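Local coordinates for BfpC (Escherichia coli, PDB 3VHJ), which is an essential type IV pilus biogenesis protein, probably acting at the inner membrane, of which this chain is the N-terminal cytoplasmic domain, at residues A[74-87]-A[97-110]. The protein carries 1 engineered substitution. Sequence-based numbering, arbitrary orientation.
Sequences LLSAIDFDGSSFCG and LVIGVDKDGMVHFD
Phe85 and Gly87 pair antiparallel with Val101 and Ile99 in a beta hairpin through four backbone hydrogen bonds, Val101 N to Phe85 O being short at 2.8 Å. On the sheet face carrying Ile99 and Val101, the Phe85 ring lies beside Val101, whose CB sits over it in a CH-pi contact. Beta-branched Val101 divides its methyls: CG2 packs on Phe85 CZ and lies 3.6 Å from Leu75 CD1, while CG1 reaches Phe80 CD1. Ile78 and Ile99 meet tip to tip, CD1 to CD1 at 3.6 Å. The Phe80 ring lies on the Asp102-Gly105 type I turn, Gly105 CA 3.6 Å from its centroid and Gly82 N over the opposite face. Glycine suits position 105 because a CB would crowd the ring and, at phi 84°, press on the preceding carbonyl O. A leucine in place of Phe80 would probably give up the CH-pi contact and leave the turn without the ring's flat cover. Lys103, bent at chi2, brings NZ to Gly82 O (3.0 Å) and also salt-bridges Asp134. One water links Leu75 N to Asp110 OD2, which Trp22 NE1 and Leu20 N also bond, while Asn19 N bonds OD1. Apolar side chains thus pack the Ile99-Val101 face, and Lys103 holds the exposed turn end.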
loop_
_atom_site.group_PDB
_atom_site.type_symbol
_atom_site.label_atom_id
_atom_site.label_comp_id
_atom_site.label_asym_id
_atom_site.label_seq_id
_atom_site.Cartn_x
_atom_site.Cartn_y
_atom_site.Cartn_z
ATOM N N LEU A 74 -3.473 3.198 3.899
ATOM C CA LEU A 74 -4.417 2.951 2.824
ATOM C C LEU A 74 -4.655 1.471 2.555
ATOM O O LEU A 74 -5.797 1.019 2.529
ATOM C CB LEU A 74 -3.938 3.625 1.534
ATOM C CG LEU A 74 -4.821 3.340 0.315
ATOM C CD1 LEU A 74 -6.221 3.888 0.569
ATOM C CD2 LEU A 74 -4.212 3.961 -0.929
ATOM N N LEU A 75 -3.579 0.715 2.365
ATOM C CA LEU A 75 -3.730 -0.698 2.062
ATOM C C LEU A 75 -4.503 -1.490 3.106
ATOM O O LEU A 75 -5.189 -2.451 2.762
ATOM C CB LEU A 75 -2.362 -1.337 1.799
ATOM C CG LEU A 75 -1.887 -1.265 0.336
ATOM C CD1 LEU A 75 -2.764 -2.181 -0.529
ATOM C CD2 LEU A 75 -1.962 0.175 -0.179
ATOM N N SER A 76 -4.411 -1.098 4.371
ATOM C CA SER A 76 -5.145 -1.815 5.415
ATOM C C SER A 76 -6.636 -1.509 5.314
ATOM O O SER A 76 -7.475 -2.319 5.717
ATOM C CB SER A 76 -4.656 -1.413 6.807
ATOM O OG SER A 76 -5.073 -0.098 7.148
ATOM N N ALA A 77 -6.952 -0.339 4.769
ATOM C CA ALA A 77 -8.332 0.112 4.628
ATOM C C ALA A 77 -9.050 -0.433 3.401
ATOM O O ALA A 77 -10.274 -0.334 3.311
ATOM C CB ALA A 77 -8.382 1.644 4.615
ATOM N N ILE A 78 -8.302 -0.996 2.454
ATOM C CA ILE A 78 -8.911 -1.552 1.251
ATOM C C ILE A 78 -9.343 -2.975 1.554
ATOM O O ILE A 78 -8.527 -3.827 1.911
ATOM C CB ILE A 78 -7.930 -1.544 0.058
ATOM C CG1 ILE A 78 -7.567 -0.097 -0.294
ATOM C CG2 ILE A 78 -8.572 -2.229 -1.156
ATOM C CD1 ILE A 78 -6.618 0.039 -1.481
ATOM N N ASP A 79 -10.639 -3.224 1.424
ATOM C CA ASP A 79 -11.190 -4.535 1.713
ATOM C C ASP A 79 -10.576 -5.617 0.847
ATOM O O ASP A 79 -10.214 -5.378 -0.307
ATOM C CB ASP A 79 -12.713 -4.515 1.515
ATOM C CG ASP A 79 -13.411 -5.693 2.183
ATOM O OD1 ASP A 79 -12.767 -6.419 2.973
ATOM O OD2 ASP A 79 -14.619 -5.882 1.925
ATOM N N PHE A 80 -10.427 -6.801 1.427
ATOM C CA PHE A 80 -9.908 -7.945 0.696
ATOM C C PHE A 80 -11.034 -8.974 0.714
ATOM O O PHE A 80 -11.506 -9.349 1.783
ATOM C CB PHE A 80 -8.676 -8.540 1.376
ATOM C CG PHE A 80 -8.150 -9.757 0.677
ATOM C CD1 PHE A 80 -7.623 -9.659 -0.611
ATOM C CD2 PHE A 80 -8.237 -11.011 1.271
ATOM C CE1 PHE A 80 -7.198 -10.796 -1.296
ATOM C CE2 PHE A 80 -7.814 -12.152 0.591
ATOM C CZ PHE A 80 -7.297 -12.041 -0.695
ATOM N N ASP A 81 -11.467 -9.424 -0.460
ATOM C CA ASP A 81 -12.558 -10.393 -0.532
ATOM C C ASP A 81 -12.144 -11.744 -1.087
ATOM O O ASP A 81 -12.995 -12.559 -1.451
ATOM C CB ASP A 81 -13.702 -9.824 -1.375
ATOM C CG ASP A 81 -13.342 -9.694 -2.846
ATOM O OD1 ASP A 81 -14.037 -8.937 -3.552
ATOM O OD2 ASP A 81 -12.379 -10.346 -3.304
ATOM N N GLY A 82 -10.840 -11.986 -1.157
ATOM C CA GLY A 82 -10.363 -13.252 -1.680
ATOM C C GLY A 82 -9.793 -13.122 -3.080
ATOM O O GLY A 82 -9.123 -14.030 -3.572
ATOM N N SER A 83 -10.056 -11.995 -3.732
ATOM C CA SER A 83 -9.533 -11.781 -5.073
ATOM C C SER A 83 -8.372 -10.789 -5.040
ATOM O O SER A 83 -8.425 -9.779 -4.339
ATOM C CB SER A 83 -10.647 -11.286 -6.007
ATOM O OG SER A 83 -11.186 -10.056 -5.566
ATOM N N SER A 84 -7.317 -11.100 -5.787
ATOM C CA SER A 84 -6.133 -10.249 -5.863
ATOM C C SER A 84 -6.401 -9.064 -6.787
ATOM O O SER A 84 -7.314 -9.106 -7.612
ATOM C CB SER A 84 -4.947 -11.059 -6.392
ATOM O OG SER A 84 -5.252 -11.619 -7.663
ATOM N N PHE A 85 -5.602 -8.010 -6.658
ATOM C CA PHE A 85 -5.796 -6.830 -7.490
ATOM C C PHE A 85 -4.590 -5.908 -7.452
ATOM O O PHE A 85 -3.795 -5.937 -6.514
ATOM C CB PHE A 85 -7.023 -6.053 -7.007
ATOM C CG PHE A 85 -6.869 -5.485 -5.614
ATOM C CD1 PHE A 85 -6.314 -4.227 -5.416
ATOM C CD2 PHE A 85 -7.244 -6.229 -4.505
ATOM C CE1 PHE A 85 -6.132 -3.715 -4.130
ATOM C CE2 PHE A 85 -7.067 -5.727 -3.207
ATOM C CZ PHE A 85 -6.507 -4.467 -3.025
ATOM N N CYS A 86 -4.466 -5.085 -8.484
ATOM C CA CYS A 86 -3.394 -4.110 -8.555
ATOM C C CYS A 86 -3.964 -2.937 -9.335
ATOM O O CYS A 86 -5.017 -3.053 -9.958
ATOM C CB CYS A 86 -2.171 -4.680 -9.278
ATOM S SG CYS A 86 -2.214 -4.520 -11.074
ATOM N N GLY A 87 -3.285 -1.801 -9.291
ATOM C CA GLY A 87 -3.785 -0.663 -10.033
ATOM C C GLY A 87 -2.961 0.594 -9.892
ATOM O O GLY A 87 -2.175 0.741 -8.953
ATOM N N LEU A 97 -0.729 6.760 -7.072
ATOM C CA LEU A 97 -0.546 5.548 -6.291
ATOM C C LEU A 97 -0.517 4.290 -7.154
ATOM O O LEU A 97 -1.273 4.173 -8.112
ATOM C CB LEU A 97 -1.693 5.417 -5.285
ATOM C CG LEU A 97 -2.005 6.642 -4.419
ATOM C CD1 LEU A 97 -3.253 6.356 -3.589
ATOM C CD2 LEU A 97 -0.809 6.974 -3.528
ATOM N N VAL A 98 0.375 3.363 -6.817
ATOM C CA VAL A 98 0.455 2.087 -7.519
ATOM C C VAL A 98 0.397 1.050 -6.406
ATOM O O VAL A 98 1.271 1.012 -5.543
ATOM C CB VAL A 98 1.765 1.924 -8.309
ATOM C CG1 VAL A 98 1.791 0.545 -8.985
ATOM C CG2 VAL A 98 1.865 3.022 -9.365
ATOM N N ILE A 99 -0.640 0.223 -6.424
ATOM C CA ILE A 99 -0.826 -0.776 -5.384
ATOM C C ILE A 99 -1.037 -2.176 -5.941
ATOM O O ILE A 99 -1.333 -2.345 -7.115
ATOM C CB ILE A 99 -2.025 -0.402 -4.488
ATOM C CG1 ILE A 99 -3.328 -0.497 -5.274
ATOM C CG2 ILE A 99 -1.865 1.030 -3.983
ATOM C CD1 ILE A 99 -4.555 -0.158 -4.454
ATOM N N GLY A 100 -0.877 -3.175 -5.079
ATOM C CA GLY A 100 -1.049 -4.555 -5.497
ATOM C C GLY A 100 -1.173 -5.475 -4.297
ATOM O O GLY A 100 -0.348 -5.421 -3.386
ATOM N N VAL A 101 -2.211 -6.309 -4.296
ATOM C CA VAL A 101 -2.460 -7.254 -3.207
ATOM C C VAL A 101 -2.638 -8.635 -3.840
ATOM O O VAL A 101 -3.389 -8.788 -4.811
ATOM C CB VAL A 101 -3.728 -6.851 -2.421
ATOM C CG1 VAL A 101 -4.045 -7.884 -1.357
ATOM C CG2 VAL A 101 -3.522 -5.485 -1.783
ATOM N N ASP A 102 -1.945 -9.635 -3.301
ATOM C CA ASP A 102 -2.010 -10.972 -3.874
ATOM C C ASP A 102 -3.208 -11.795 -3.444
ATOM O O ASP A 102 -4.028 -11.351 -2.643
ATOM C CB ASP A 102 -0.701 -11.736 -3.610
ATOM C CG ASP A 102 -0.534 -12.163 -2.163
ATOM O OD1 ASP A 102 0.605 -12.511 -1.785
ATOM O OD2 ASP A 102 -1.525 -12.171 -1.407
ATOM N N LYS A 103 -3.302 -13.000 -3.996
ATOM C CA LYS A 103 -4.406 -13.907 -3.717
ATOM C C LYS A 103 -4.565 -14.241 -2.236
ATOM O O LYS A 103 -5.641 -14.650 -1.803
ATOM C CB LYS A 103 -4.218 -15.194 -4.528
ATOM C CG LYS A 103 -5.451 -16.084 -4.598
ATOM C CD LYS A 103 -6.609 -15.377 -5.284
ATOM C CE LYS A 103 -7.801 -16.302 -5.438
ATOM N NZ LYS A 103 -8.925 -15.634 -6.150
ATOM N N ASP A 104 -3.499 -14.067 -1.460
ATOM C CA ASP A 104 -3.546 -14.358 -0.027
ATOM C C ASP A 104 -3.790 -13.102 0.802
ATOM O O ASP A 104 -3.780 -13.147 2.032
ATOM C CB ASP A 104 -2.245 -15.020 0.436
ATOM C CG ASP A 104 -2.045 -16.399 -0.158
ATOM O OD1 ASP A 104 -2.998 -17.204 -0.116
ATOM O OD2 ASP A 104 -0.932 -16.682 -0.656
ATOM N N GLY A 105 -3.998 -11.979 0.124
ATOM C CA GLY A 105 -4.246 -10.736 0.829
ATOM C C GLY A 105 -2.979 -10.022 1.267
ATOM O O GLY A 105 -3.045 -9.036 1.993
HETATM N N MSE A 106 -1.824 -10.514 0.833
HETATM C CA MSE A 106 -0.562 -9.883 1.200
HETATM C C MSE A 106 -0.271 -8.700 0.290
HETATM O O MSE A 106 -0.423 -8.787 -0.929
HETATM C CB MSE A 106 0.594 -10.886 1.113
HETATM C CG MSE A 106 0.479 -12.083 2.061
HETATM SE SE MSE A 106 0.541 -11.647 3.927
HETATM C CE MSE A 106 -1.313 -11.899 4.395
ATOM N N VAL A 107 0.143 -7.592 0.891
ATOM C CA VAL A 107 0.462 -6.408 0.124
ATOM C C VAL A 107 1.782 -6.616 -0.607
ATOM O O VAL A 107 2.820 -6.854 0.019
ATOM C CB VAL A 107 0.569 -5.161 1.039
ATOM C CG1 VAL A 107 0.992 -3.950 0.223
ATOM C CG2 VAL A 107 -0.773 -4.897 1.713
ATOM N N HIS A 108 1.733 -6.552 -1.935
ATOM C CA HIS A 108 2.936 -6.705 -2.748
ATOM C C HIS A 108 3.479 -5.340 -3.139
ATOM O O HIS A 108 4.692 -5.143 -3.209
ATOM C CB HIS A 108 2.650 -7.501 -4.025
ATOM C CG HIS A 108 2.621 -8.983 -3.824
ATOM N ND1 HIS A 108 2.896 -9.875 -4.839
ATOM C CD2 HIS A 108 2.334 -9.733 -2.732
ATOM C CE1 HIS A 108 2.781 -11.110 -4.380
ATOM N NE2 HIS A 108 2.440 -11.051 -3.106
ATOM N N PHE A 109 2.575 -4.403 -3.404
ATOM C CA PHE A 109 2.971 -3.057 -3.793
ATOM C C PHE A 109 2.165 -1.968 -3.104
ATOM O O PHE A 109 0.943 -2.061 -2.971
ATOM C CB PHE A 109 2.831 -2.878 -5.311
ATOM C CG PHE A 109 3.696 -3.804 -6.114
ATOM C CD1 PHE A 109 5.073 -3.611 -6.173
ATOM C CD2 PHE A 109 3.134 -4.876 -6.810
ATOM C CE1 PHE A 109 5.885 -4.473 -6.912
ATOM C CE2 PHE A 109 3.932 -5.742 -7.551
ATOM C CZ PHE A 109 5.314 -5.540 -7.602
ATOM N N ASP A 110 2.874 -0.936 -2.665
ATOM C CA ASP A 110 2.271 0.229 -2.035
ATOM C C ASP A 110 3.269 1.343 -2.315
ATOM O O ASP A 110 4.163 1.600 -1.517
ATOM C CB ASP A 110 2.100 0.034 -0.528
ATOM C CG ASP A 110 1.599 1.290 0.163
ATOM O OD1 ASP A 110 1.245 2.257 -0.553
ATOM O OD2 ASP A 110 1.552 1.318 1.416
HETATM O O HOH W 1 -0.851 1.959 2.628
HETATM O O HOH W 2 -8.015 -15.977 -1.844
#